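Local coordinates for protein aclacinomycin-N/aclacinomycin-A oxidase (Streptomyces galilaeus, PDB 2IPI) that oxidises the terminal sugar of aclacinomycin antibiotics in two successive steps, using a bicovalently attached FAD and molecular oxygen and releasing hydrogen peroxide, at residues Gly155-Tyr163 with Trp209-Gly217; Lys362-Trp372 with Asp460-Asp471. All blocks are in the same frame, centred on the assembly; numbering follows the deposited sequence. Where two conformers were deposited one is given.

Contact 1 (Gly155-Tyr163 with Trp209-Gly217). With FAD (flavin-adenine dinucleotide), chain F.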
loop_
_atom_site.group_PDB
_atom_site.type_symbol
_atom_site.label_atom_id
_atom_site.label_comp_id
_atom_site.label_asym_id
_atom_site.label_seq_id
_atom_site.Cartn_x
_atom_site.Cartn_y
_atom_site.Cartn_z
ATOM N N GLY A 155 -3.233 10.589 0.786
ATOM C CA GLY A 155 -3.038 11.063 -0.569
ATOM C C GLY A 155 -2.533 10.057 -1.562
ATOM O O GLY A 155 -3.104 9.866 -2.646
ATOM N N GLY A 156 -1.421 9.375 -1.243
ATOM C CA GLY A 156 -0.902 8.445 -2.250
ATOM C C GLY A 156 -1.143 7.003 -1.840
ATOM O O GLY A 156 -0.623 6.094 -2.500
ATOM N N HIS A 157 -1.914 6.825 -0.771
ATOM C CA HIS A 157 -2.280 5.528 -0.233
ATOM C C HIS A 157 -3.618 5.069 -0.776
ATOM O O HIS A 157 -3.793 3.903 -1.159
ATOM C CB HIS A 157 -2.331 5.584 1.299
ATOM C CG HIS A 157 -2.878 4.360 1.961
ATOM N ND1 HIS A 157 -2.106 3.242 2.197
ATOM C CD2 HIS A 157 -4.107 4.072 2.457
ATOM C CE1 HIS A 157 -2.836 2.324 2.802
ATOM N NE2 HIS A 157 -4.060 2.799 2.968
ATOM N N VAL A 158 -4.616 5.973 -0.814
ATOM C CA VAL A 158 -5.925 5.426 -1.175
ATOM C C VAL A 158 -6.078 5.206 -2.675
ATOM O O VAL A 158 -6.637 4.204 -3.135
ATOM C CB VAL A 158 -7.050 6.343 -0.657
ATOM C CG1 VAL A 158 -8.371 5.916 -1.254
ATOM C CG2 VAL A 158 -7.110 6.351 0.869
ATOM N N LEU A 159 -5.586 6.105 -3.518
ATOM C CA LEU A 159 -5.820 5.968 -4.959
ATOM C C LEU A 159 -5.112 4.779 -5.601
ATOM O O LEU A 159 -5.402 4.449 -6.762
ATOM C CB LEU A 159 -5.443 7.262 -5.682
ATOM C CG LEU A 159 -4.167 8.026 -5.383
ATOM C CD1 LEU A 159 -3.076 7.213 -4.704
ATOM C CD2 LEU A 159 -3.603 8.627 -6.684
ATOM N N GLY A 160 -4.199 4.155 -4.864
ATOM C CA GLY A 160 -3.563 2.942 -5.306
ATOM C C GLY A 160 -4.054 1.724 -4.560
ATOM O O GLY A 160 -3.540 0.616 -4.720
ATOM N N GLY A 161 -5.066 1.908 -3.724
ATOM C CA GLY A 161 -5.750 0.860 -3.038
ATOM C C GLY A 161 -5.064 0.218 -1.868
ATOM O O GLY A 161 -5.241 -0.993 -1.720
ATOM N N GLY A 162 -4.326 1.002 -1.106
ATOM C CA GLY A 162 -3.749 0.585 0.153
ATOM C C GLY A 162 -4.760 -0.266 0.925
ATOM O O GLY A 162 -5.957 0.043 0.944
ATOM N N TYR A 163 -4.270 -1.344 1.500
ATOM C CA TYR A 163 -5.032 -2.353 2.207
ATOM C C TYR A 163 -4.461 -2.471 3.615
ATOM O O TYR A 163 -3.356 -2.014 3.901
ATOM C CB TYR A 163 -4.933 -3.692 1.463
ATOM C CG TYR A 163 -3.716 -4.497 1.865
ATOM C CD1 TYR A 163 -3.849 -5.579 2.731
ATOM C CD2 TYR A 163 -2.444 -4.192 1.404
ATOM C CE1 TYR A 163 -2.746 -6.320 3.109
ATOM C CE2 TYR A 163 -1.333 -4.926 1.778
ATOM C CZ TYR A 163 -1.497 -5.994 2.632
ATOM O OH TYR A 163 -0.409 -6.740 3.010
ATOM N N TRP A 209 -13.208 6.005 -11.027
ATOM C CA TRP A 209 -12.694 4.676 -11.272
ATOM C C TRP A 209 -11.176 4.635 -11.268
ATOM O O TRP A 209 -10.552 3.789 -10.628
ATOM C CB TRP A 209 -13.151 4.224 -12.657
ATOM C CG TRP A 209 -12.991 2.759 -12.875
ATOM C CD1 TRP A 209 -11.895 1.990 -13.098
ATOM C CD2 TRP A 209 -14.124 1.878 -12.873
ATOM N NE1 TRP A 209 -12.246 0.666 -13.240
ATOM C CE2 TRP A 209 -13.609 0.592 -13.108
ATOM C CE3 TRP A 209 -15.501 2.056 -12.704
ATOM C CZ2 TRP A 209 -14.486 -0.460 -13.164
ATOM C CZ3 TRP A 209 -16.330 0.945 -12.771
ATOM C CH2 TRP A 209 -15.832 -0.332 -13.000
ATOM N N ALA A 210 -10.567 5.577 -11.994
ATOM C CA ALA A 210 -9.116 5.655 -12.093
ATOM C C ALA A 210 -8.469 5.785 -10.718
ATOM O O ALA A 210 -7.331 5.378 -10.493
ATOM C CB ALA A 210 -8.714 6.820 -12.989
ATOM N N HIS A 211 -9.236 6.369 -9.777
ATOM C CA HIS A 211 -8.675 6.644 -8.469
ATOM C C HIS A 211 -8.868 5.468 -7.516
ATOM O O HIS A 211 -8.447 5.585 -6.372
ATOM C CB HIS A 211 -9.254 7.957 -7.919
ATOM C CG HIS A 211 -8.508 9.131 -8.539
ATOM N ND1 HIS A 211 -8.860 9.678 -9.761
ATOM C CD2 HIS A 211 -7.454 9.839 -8.089
ATOM C CE1 HIS A 211 -8.036 10.673 -10.042
ATOM N NE2 HIS A 211 -7.165 10.803 -9.041
ATOM N N THR A 212 -9.470 4.376 -7.992
ATOM C CA THR A 212 -9.666 3.232 -7.096
ATOM C C THR A 212 -8.578 2.170 -7.283
ATOM O O THR A 212 -8.829 0.969 -7.136
ATOM C CB THR A 212 -11.067 2.619 -7.266
ATOM O OG1 THR A 212 -11.251 1.538 -6.335
ATOM C CG2 THR A 212 -11.269 1.988 -8.631
ATOM N N GLY A 213 -7.351 2.585 -7.575
ATOM C CA GLY A 213 -6.211 1.722 -7.526
ATOM C C GLY A 213 -5.416 1.850 -8.819
ATOM O O GLY A 213 -4.902 0.805 -9.149
ATOM N N GLY A 214 -5.396 3.004 -9.446
ATOM C CA GLY A 214 -4.591 3.376 -10.589
ATOM C C GLY A 214 -3.230 3.872 -10.160
ATOM O O GLY A 214 -2.252 3.943 -10.917
ATOM N N GLY A 215 -3.164 4.251 -8.873
ATOM C CA GLY A 215 -1.943 4.774 -8.325
ATOM C C GLY A 215 -1.715 6.262 -8.462
ATOM O O GLY A 215 -2.332 6.924 -9.296
ATOM N N GLY A 216 -0.801 6.795 -7.685
ATOM C CA GLY A 216 -0.375 8.096 -7.400
ATOM C C GLY A 216 -0.087 9.161 -8.388
ATOM O O GLY A 216 -0.805 10.166 -8.496
ATOM N N GLY A 217 0.992 9.128 -9.189
ATOM C CA GLY A 217 1.260 10.399 -9.885
ATOM C C GLY A 217 0.894 10.340 -11.357
ATOM O O GLY A 217 1.803 10.420 -12.190
HETATM P PA FAD F . 3.788 10.091 -1.163
HETATM O O1A FAD F . 5.162 9.923 -1.435
HETATM O O2A FAD F . 3.477 11.477 -0.818
HETATM O O5B FAD F . 2.907 9.614 -2.375
HETATM C C5B FAD F . 3.092 8.407 -2.996
HETATM C C4B FAD F . 2.595 8.473 -4.438
HETATM O O4B FAD F . 1.341 9.096 -4.462
HETATM C C3B FAD F . 3.494 9.379 -5.300
HETATM O O3B FAD F . 3.434 9.007 -6.629
HETATM C C2B FAD F . 2.849 10.746 -5.152
HETATM O O2B FAD F . 3.127 11.657 -6.181
HETATM C C1B FAD F . 1.395 10.334 -5.079
HETATM N N9A FAD F . 0.522 11.343 -4.448
HETATM C C8A FAD F . 0.689 11.917 -3.250
HETATM N N7A FAD F . -0.301 12.762 -3.002
HETATM C C5A FAD F . -1.101 12.750 -4.068
HETATM C C6A FAD F . -2.278 13.421 -4.372
HETATM N N6A FAD F . -2.793 14.183 -3.486
HETATM N N1A FAD F . -2.882 13.192 -5.527
HETATM C C2A FAD F . -2.360 12.316 -6.353
HETATM N N3A FAD F . -1.252 11.648 -6.093
HETATM C C4A FAD F . -0.614 11.863 -4.982
HETATM N N1 FAD F . 0.433 0.270 1.821
HETATM C C2 FAD F . -0.636 -0.579 1.981
HETATM O O2 FAD F . -1.390 -0.821 1.142
HETATM N N3 FAD F . -0.811 -1.164 3.205
HETATM C C4 FAD F . 0.042 -0.924 4.268
HETATM O O4 FAD F . -0.215 -1.390 5.342
HETATM C C4X FAD F . 1.113 -0.044 4.097
HETATM N N5 FAD F . 2.003 0.211 5.098
HETATM C C5X FAD F . 3.004 1.116 4.953
HETATM C C6 FAD F . 3.843 1.428 6.024
HETATM C C7 FAD F . 4.878 2.299 5.839
HETATM C C7M FAD F . 5.663 2.672 7.053
HETATM C C8 FAD F . 5.050 2.958 4.618
HETATM C C8M FAD F . 5.992 4.138 4.533
HETATM C C9 FAD F . 4.189 2.637 3.593
HETATM C C9A FAD F . 3.187 1.707 3.710
HETATM N N10 FAD F . 2.355 1.392 2.653
HETATM C C10 FAD F . 1.296 0.558 2.855
HETATM C "C1'" FAD F . 2.812 1.524 1.237
HETATM C "C2'" FAD F . 2.519 2.865 0.562
HETATM O "O2'" FAD F . 3.578 3.743 0.365
HETATM C "C3'" FAD F . 1.375 3.634 1.181
HETATM O "O3'" FAD F . 0.205 2.878 1.227
HETATM C "C4'" FAD F . 1.335 4.967 0.373
HETATM O "O4'" FAD F . 1.896 4.918 -0.876
HETATM C "C5'" FAD F . 1.897 6.228 0.986
HETATM O "O5'" FAD F . 1.543 7.335 0.227
HETATM P P FAD F . 2.083 8.714 0.724
HETATM O O1P FAD F . 1.118 9.735 0.528
HETATM O O2P FAD F . 2.468 8.562 2.059
HETATM O O3P FAD F . 3.429 9.020 -0.047
#
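The carbonyl oxygen of L159 turns into the glycine loop of 209-217 and accepts a hydrogen bond from G215, L159 O to G215 N 3.1 Å. The N-H points almost straight at the oxygen (163°), although the nitrogen stands above the carbonyl plane. Beside this bond, L159 CA lies 3.0 Å from H211 O in a CA-H...O contact. The leucine side chain takes the tight torsion that sets CG between the backbone N and carbonyl carbon (chi1 45°), which carries CD2 to 3.3 Å from G216 CA. A branched apolar residue suits this place, since CB lies 4.1 Å from H211 CD2 while the two methyls lie against G216.

Both segments belong to the FAD-binding PCMH-type domain, and glycine lets their backbones approach the cofactor closely: G156 and G216, having no side chain, lie directly against the adenosine-ribose oxygen O4B. G156 N therefore reaches phosphate oxygen O1P, and FAD O4' donates back to G156 O. A Schellman motif then ends the helix, G161 N bonding V158 O and G162 N bonding H157 O, with G161 at positive phi. Past this turn, Y163 pairs with the flavin pyrimidine through its backbone, N donating to O2 and O accepting from N3 at 2.8 Å. H157 extends CG anti to its own N (chi1 172°), bringing ND1 to 2.5 Å from ribityl O3'; G162 CA sits over one face of the imidazole, toward its rim.

Farther out, H211 ND1 bonds L207 O in the preceding helix, and Y225 of strand 221-227 binds G155 O while touching L159.

Contact 2 (Lys362-Trp372 with Asp460-Asp471). With FAD (flavin-adenine dinucleotide), chain F.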
loop_
_atom_site.group_PDB
_atom_site.type_symbol
_atom_site.label_atom_id
_atom_site.label_comp_id
_atom_site.label_asym_id
_atom_site.label_seq_id
_atom_site.Cartn_x
_atom_site.Cartn_y
_atom_site.Cartn_z
ATOM N N LYS A 362 15.055 -0.756 -0.233
ATOM C CA LYS A 362 14.645 -1.267 -1.523
ATOM C C LYS A 362 13.638 -2.385 -1.337
ATOM O O LYS A 362 13.909 -3.311 -0.563
ATOM C CB LYS A 362 15.855 -1.750 -2.337
ATOM C CG LYS A 362 15.539 -2.240 -3.738
ATOM C CD LYS A 362 14.451 -1.481 -4.450
ATOM C CE LYS A 362 14.751 -0.916 -5.822
ATOM N NZ LYS A 362 13.503 -0.876 -6.654
ATOM N N SER A 363 12.476 -2.337 -1.999
ATOM C CA SER A 363 11.527 -3.434 -1.799
ATOM C C SER A 363 10.757 -3.813 -3.054
ATOM O O SER A 363 10.726 -3.108 -4.069
ATOM C CB SER A 363 10.540 -3.110 -0.667
ATOM O OG SER A 363 10.132 -1.760 -0.730
ATOM N N LYS A 364 10.140 -5.000 -2.983
ATOM C CA LYS A 364 9.417 -5.591 -4.099
ATOM C C LYS A 364 8.432 -6.648 -3.623
ATOM O O LYS A 364 8.750 -7.514 -2.797
ATOM C CB LYS A 364 10.354 -6.214 -5.134
ATOM C CG LYS A 364 11.706 -6.587 -4.556
ATOM C CD LYS A 364 12.604 -7.159 -5.620
ATOM C CE LYS A 364 12.376 -6.597 -7.001
ATOM N NZ LYS A 364 13.430 -5.658 -7.466
ATOM N N GLY A 365 7.220 -6.585 -4.185
ATOM C CA GLY A 365 6.156 -7.455 -3.772
ATOM C C GLY A 365 5.604 -8.423 -4.782
ATOM O O GLY A 365 6.178 -8.579 -5.867
ATOM N N ALA A 366 4.495 -9.059 -4.401
ATOM C CA ALA A 366 3.790 -10.045 -5.204
ATOM C C ALA A 366 2.438 -10.447 -4.610
ATOM O O ALA A 366 2.222 -10.460 -3.396
ATOM C CB ALA A 366 4.635 -11.310 -5.381
ATOM N N TYR A 367 1.501 -10.799 -5.478
ATOM C CA TYR A 367 0.206 -11.372 -5.168
ATOM C C TYR A 367 0.206 -12.876 -5.460
ATOM O O TYR A 367 0.422 -13.267 -6.607
ATOM C CB TYR A 367 -0.916 -10.735 -5.996
ATOM C CG TYR A 367 -1.357 -9.364 -5.561
ATOM C CD1 TYR A 367 -2.151 -9.205 -4.424
ATOM C CD2 TYR A 367 -1.005 -8.225 -6.263
ATOM C CE1 TYR A 367 -2.557 -7.954 -4.027
ATOM C CE2 TYR A 367 -1.406 -6.956 -5.869
ATOM C CZ TYR A 367 -2.191 -6.831 -4.742
ATOM O OH TYR A 367 -2.615 -5.598 -4.308
ATOM N N LEU A 368 -0.010 -13.742 -4.468
ATOM C CA LEU A 368 0.005 -15.175 -4.746
ATOM C C LEU A 368 -1.412 -15.722 -4.922
ATOM O O LEU A 368 -2.272 -15.490 -4.069
ATOM C CB LEU A 368 0.675 -16.000 -3.643
ATOM C CG LEU A 368 2.073 -15.610 -3.173
ATOM C CD1 LEU A 368 2.562 -16.496 -2.026
ATOM C CD2 LEU A 368 3.063 -15.652 -4.319
ATOM N N ARG A 369 -1.650 -16.481 -5.977
ATOM C CA ARG A 369 -2.934 -17.140 -6.162
ATOM C C ARG A 369 -2.960 -18.517 -5.514
ATOM O O ARG A 369 -4.026 -19.011 -5.138
ATOM C CB ARG A 369 -3.277 -17.303 -7.638
ATOM C CG ARG A 369 -4.017 -16.131 -8.252
ATOM C CD ARG A 369 -4.374 -16.472 -9.703
ATOM N NE ARG A 369 -5.766 -16.906 -9.804
ATOM C CZ ARG A 369 -6.196 -17.902 -10.587
ATOM N NH1 ARG A 369 -5.340 -18.667 -11.346
ATOM N NH2 ARG A 369 -7.504 -18.167 -10.573
ATOM N N LYS A 370 -1.776 -19.106 -5.414
ATOM C CA LYS A 370 -1.558 -20.406 -4.790
ATOM C C LYS A 370 -0.254 -20.375 -3.997
ATOM O O LYS A 370 0.598 -19.522 -4.252
ATOM C CB LYS A 370 -1.506 -21.511 -5.841
ATOM C CG LYS A 370 -2.806 -21.797 -6.555
ATOM C CD LYS A 370 -2.611 -22.273 -7.994
ATOM C CE LYS A 370 -2.786 -23.753 -8.221
ATOM N NZ LYS A 370 -3.978 -24.160 -9.021
ATOM N N PRO A 371 -0.072 -21.276 -3.035
ATOM C CA PRO A 371 1.103 -21.198 -2.155
ATOM C C PRO A 371 2.423 -21.274 -2.921
ATOM O O PRO A 371 2.430 -21.658 -4.089
ATOM C CB PRO A 371 0.952 -22.455 -1.295
ATOM C CG PRO A 371 -0.503 -22.770 -1.321
ATOM C CD PRO A 371 -0.921 -22.432 -2.726
ATOM N N TRP A 372 3.545 -20.920 -2.297
ATOM C CA TRP A 372 4.860 -21.105 -2.897
ATOM C C TRP A 372 5.064 -22.568 -3.303
ATOM O O TRP A 372 4.349 -23.444 -2.799
ATOM C CB TRP A 372 5.952 -20.724 -1.917
ATOM C CG TRP A 372 6.006 -19.339 -1.377
ATOM C CD1 TRP A 372 5.822 -18.942 -0.079
ATOM C CD2 TRP A 372 6.273 -18.142 -2.114
ATOM N NE1 TRP A 372 5.956 -17.576 0.021
ATOM C CE2 TRP A 372 6.231 -17.063 -1.210
ATOM C CE3 TRP A 372 6.536 -17.906 -3.470
ATOM C CZ2 TRP A 372 6.449 -15.743 -1.610
ATOM C CZ3 TRP A 372 6.750 -16.598 -3.853
ATOM C CH2 TRP A 372 6.709 -15.544 -2.941
ATOM N N ASP A 460 -1.779 -18.903 -13.250
ATOM C CA ASP A 460 -2.554 -19.675 -12.297
ATOM C C ASP A 460 -1.969 -19.626 -10.890
ATOM O O ASP A 460 -2.578 -20.127 -9.944
ATOM C CB ASP A 460 -2.674 -21.148 -12.729
ATOM C CG ASP A 460 -3.822 -21.804 -11.964
ATOM O OD1 ASP A 460 -3.578 -22.437 -10.904
ATOM O OD2 ASP A 460 -4.974 -21.659 -12.429
ATOM N N ARG A 461 -0.782 -19.036 -10.747
ATOM C CA ARG A 461 -0.099 -19.042 -9.468
ATOM C C ARG A 461 0.037 -17.676 -8.810
ATOM O O ARG A 461 0.079 -17.645 -7.579
ATOM C CB ARG A 461 1.308 -19.659 -9.619
ATOM C CG ARG A 461 1.212 -21.186 -9.763
ATOM C CD ARG A 461 2.484 -21.832 -9.224
ATOM N NE ARG A 461 2.375 -22.242 -7.830
ATOM C CZ ARG A 461 1.746 -23.297 -7.341
ATOM N NH1 ARG A 461 1.107 -24.128 -8.147
ATOM N NH2 ARG A 461 1.768 -23.493 -6.019
ATOM N N THR A 462 0.109 -16.602 -9.582
ATOM C CA THR A 462 0.216 -15.259 -9.038
ATOM C C THR A 462 -0.731 -14.297 -9.775
ATOM O O THR A 462 -1.368 -14.697 -10.737
ATOM C CB THR A 462 1.628 -14.653 -9.097
ATOM O OG1 THR A 462 1.826 -13.915 -10.313
ATOM C CG2 THR A 462 2.691 -15.741 -9.058
ATOM N N GLU A 463 -0.800 -13.061 -9.311
ATOM C CA GLU A 463 -1.602 -12.007 -9.930
ATOM C C GLU A 463 -0.798 -10.717 -10.044
ATOM O O GLU A 463 -1.316 -9.601 -9.942
ATOM C CB GLU A 463 -2.867 -11.761 -9.105
ATOM C CG GLU A 463 -4.060 -12.550 -9.567
ATOM C CD GLU A 463 -5.405 -12.035 -9.111
ATOM O OE1 GLU A 463 -6.261 -11.822 -10.000
ATOM O OE2 GLU A 463 -5.602 -11.838 -7.899
ATOM N N GLY A 464 0.513 -10.868 -10.240
ATOM C CA GLY A 464 1.364 -9.710 -10.463
ATOM C C GLY A 464 1.822 -9.071 -9.177
ATOM O O GLY A 464 2.030 -9.709 -8.141
ATOM N N THR A 465 1.992 -7.741 -9.223
ATOM C CA THR A 465 2.371 -7.076 -7.958
ATOM C C THR A 465 1.500 -5.845 -7.747
ATOM O O THR A 465 0.573 -5.667 -8.541
ATOM C CB THR A 465 3.881 -6.830 -7.912
ATOM O OG1 THR A 465 4.202 -6.113 -6.713
ATOM C CG2 THR A 465 4.382 -6.005 -9.079
ATOM N N PHE A 466 1.731 -5.057 -6.719
ATOM C CA PHE A 466 0.877 -3.996 -6.183
ATOM C C PHE A 466 1.380 -2.607 -6.504
ATOM O O PHE A 466 2.548 -2.338 -6.219
ATOM C CB PHE A 466 0.848 -4.192 -4.662
ATOM C CG PHE A 466 0.028 -3.243 -3.824
ATOM C CD1 PHE A 466 -1.228 -2.827 -4.229
ATOM C CD2 PHE A 466 0.529 -2.768 -2.627
ATOM C CE1 PHE A 466 -1.968 -1.960 -3.447
ATOM C CE2 PHE A 466 -0.202 -1.907 -1.829
ATOM C CZ PHE A 466 -1.457 -1.507 -2.239
ATOM N N ILE A 467 0.586 -1.696 -7.061
ATOM C CA ILE A 467 1.114 -0.395 -7.451
ATOM C C ILE A 467 1.789 0.371 -6.324
ATOM O O ILE A 467 2.753 1.110 -6.551
ATOM C CB ILE A 467 0.041 0.528 -8.084
ATOM C CG1 ILE A 467 -0.968 1.042 -7.058
ATOM C CG2 ILE A 467 -0.642 -0.142 -9.252
ATOM C CD1 ILE A 467 -2.380 0.608 -7.319
ATOM N N ASN A 468 1.359 0.235 -5.067
ATOM C CA ASN A 468 1.984 0.983 -3.981
ATOM C C ASN A 468 3.307 0.373 -3.540
ATOM O O ASN A 468 3.943 0.793 -2.560
ATOM C CB ASN A 468 1.014 1.051 -2.796
ATOM C CG ASN A 468 0.125 2.278 -2.836
ATOM O OD1 ASN A 468 0.056 3.019 -3.820
ATOM N ND2 ASN A 468 -0.558 2.489 -1.715
ATOM N N TYR A 469 3.733 -0.630 -4.287
ATOM C CA TYR A 469 5.022 -1.257 -4.276
ATOM C C TYR A 469 5.729 -1.021 -5.614
ATOM O O TYR A 469 5.931 -1.981 -6.361
ATOM C CB TYR A 469 4.919 -2.765 -4.068
ATOM C CG TYR A 469 4.279 -3.267 -2.794
ATOM C CD1 TYR A 469 4.007 -4.626 -2.687
ATOM C CD2 TYR A 469 3.952 -2.442 -1.731
ATOM C CE1 TYR A 469 3.424 -5.161 -1.555
ATOM C CE2 TYR A 469 3.367 -2.961 -0.586
ATOM C CZ TYR A 469 3.109 -4.314 -0.510
ATOM O OH TYR A 469 2.531 -4.861 0.614
ATOM N N PRO A 470 6.075 0.212 -5.944
ATOM C CA PRO A 470 6.766 0.453 -7.219
ATOM C C PRO A 470 8.128 -0.240 -7.239
ATOM O O PRO A 470 8.787 -0.199 -6.197
ATOM C CB PRO A 470 6.993 1.963 -7.224
ATOM C CG PRO A 470 7.059 2.281 -5.755
ATOM C CD PRO A 470 5.907 1.477 -5.220
ATOM N N ASP A 471 8.473 -0.818 -8.387
ATOM C CA ASP A 471 9.793 -1.420 -8.574
ATOM C C ASP A 471 10.283 -1.127 -10.003
ATOM O O ASP A 471 9.807 -1.734 -10.950
ATOM C CB ASP A 471 9.754 -2.914 -8.334
ATOM C CG ASP A 471 11.098 -3.594 -8.528
ATOM O OD1 ASP A 471 12.136 -2.959 -8.329
ATOM O OD2 ASP A 471 11.103 -4.785 -8.910
HETATM P PA FAD F . 3.788 10.091 -1.163
HETATM O O1A FAD F . 5.162 9.923 -1.435
HETATM O O2A FAD F . 3.477 11.477 -0.818
HETATM O O5B FAD F . 2.907 9.614 -2.375
HETATM C C5B FAD F . 3.092 8.407 -2.996
HETATM C C4B FAD F . 2.595 8.473 -4.438
HETATM O O4B FAD F . 1.341 9.096 -4.462
HETATM C C3B FAD F . 3.494 9.379 -5.300
HETATM O O3B FAD F . 3.434 9.007 -6.629
HETATM C C2B FAD F . 2.849 10.746 -5.152
HETATM O O2B FAD F . 3.127 11.657 -6.181
HETATM C C1B FAD F . 1.395 10.334 -5.079
HETATM N N9A FAD F . 0.522 11.343 -4.448
HETATM C C8A FAD F . 0.689 11.917 -3.250
HETATM N N7A FAD F . -0.301 12.762 -3.002
HETATM C C5A FAD F . -1.101 12.750 -4.068
HETATM C C6A FAD F . -2.278 13.421 -4.372
HETATM N N6A FAD F . -2.793 14.183 -3.486
HETATM N N1A FAD F . -2.882 13.192 -5.527
HETATM C C2A FAD F . -2.360 12.316 -6.353
HETATM N N3A FAD F . -1.252 11.648 -6.093
HETATM C C4A FAD F . -0.614 11.863 -4.982
HETATM N N1 FAD F . 0.433 0.270 1.821
HETATM C C2 FAD F . -0.636 -0.579 1.981
HETATM O O2 FAD F . -1.390 -0.821 1.142
HETATM N N3 FAD F . -0.811 -1.164 3.205
HETATM C C4 FAD F . 0.042 -0.924 4.268
HETATM O O4 FAD F . -0.215 -1.390 5.342
HETATM C C4X FAD F . 1.113 -0.044 4.097
HETATM N N5 FAD F . 2.003 0.211 5.098
HETATM C C5X FAD F . 3.004 1.116 4.953
HETATM C C6 FAD F . 3.843 1.428 6.024
HETATM C C7 FAD F . 4.878 2.299 5.839
HETATM C C7M FAD F . 5.663 2.672 7.053
HETATM C C8 FAD F . 5.050 2.958 4.618
HETATM C C8M FAD F . 5.992 4.138 4.533
HETATM C C9 FAD F . 4.189 2.637 3.593
HETATM C C9A FAD F . 3.187 1.707 3.710
HETATM N N10 FAD F . 2.355 1.392 2.653
HETATM C C10 FAD F . 1.296 0.558 2.855
HETATM C "C1'" FAD F . 2.812 1.524 1.237
HETATM C "C2'" FAD F . 2.519 2.865 0.562
HETATM O "O2'" FAD F . 3.578 3.743 0.365
HETATM C "C3'" FAD F . 1.375 3.634 1.181
HETATM O "O3'" FAD F . 0.205 2.878 1.227
HETATM C "C4'" FAD F . 1.335 4.967 0.373
HETATM O "O4'" FAD F . 1.896 4.918 -0.876
HETATM C "C5'" FAD F . 1.897 6.228 0.986
HETATM O "O5'" FAD F . 1.543 7.335 0.227
HETATM P P FAD F . 2.083 8.714 0.724
HETATM O O1P FAD F . 1.118 9.735 0.528
HETATM O O2P FAD F . 2.468 8.562 2.059
HETATM O O3P FAD F . 3.429 9.020 -0.047
HETATM O O HOH W 1 11.427 -0.535 -5.273
HETATM O O HOH W 2 8.073 -1.382 -3.101
HETATM O O HOH W 3 6.587 -4.619 -6.635
HETATM O O HOH W 4 2.399 -19.032 -6.138
#
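R461 O is gripped by two consecutive backbone N-H groups, R369 N at 2.6 Å and K370 N at 3.2 Å, both from the same face of its carbonyl plane. This grip closes a short antiparallel pairing along strand 360-368, an outermost strand of the seven-stranded antiparallel sheet: L368 bridges T462, while Y367 N donates to G464 O and Y367 O accepts from E463 N. K370 CB lies over one face of the R461 guanidinium, toward its rim; NH2, at the edge, holds P371 O at 2.7 Å.

With two oxygens, the short D460 carboxylate serves both cations, OD1 meeting K370 NZ at 2.6 Å and OD2 binding R369 NH1 weakly; R369 NH2 is salt-bridged to D417. At the other end, D471 OD1 takes K362 NZ, which also pairs with E92, and its carboxylate receives weaker bonds from K364 NZ.

Between these ends Y367, its CB directed toward 460-471, has T465 O at the ring edge and OH, bonded to K421, near the F466 ring. G365 leaves room for the active-site proton acceptor Y469, whose OH bonds the bound aclacinomycin. Y469 CD1 lies 3.7 Å from G365 CA, and water 3 joins G365 N to Y469 O.

Overall arrangement
Contact 1 belongs to the FAD-binding domain, whereas contact 2 fastens a loop to the edge of the seven-stranded substrate-side sheet. Their centres are about 17 Å apart, yet they touch beside the cofactor site: I467 CD1 lies 3.1 Å from G213 O and F466 CE1 3.3 Å from G160 O. FAD spans the junction: 155-163 bonds phosphate, ribityl and pyrimidine, and 209-217 lies against the adenosine, while N468 ND2 of 460-471 comes to 3.1 Å from ribityl O3', the oxygen that H157 binds. Next along the chain, Y469 reaches the bound aclacinomycin, its side chain about 5 Å from that of Y397, the other proton acceptor; Y163 of contact 1 touches the same ligand.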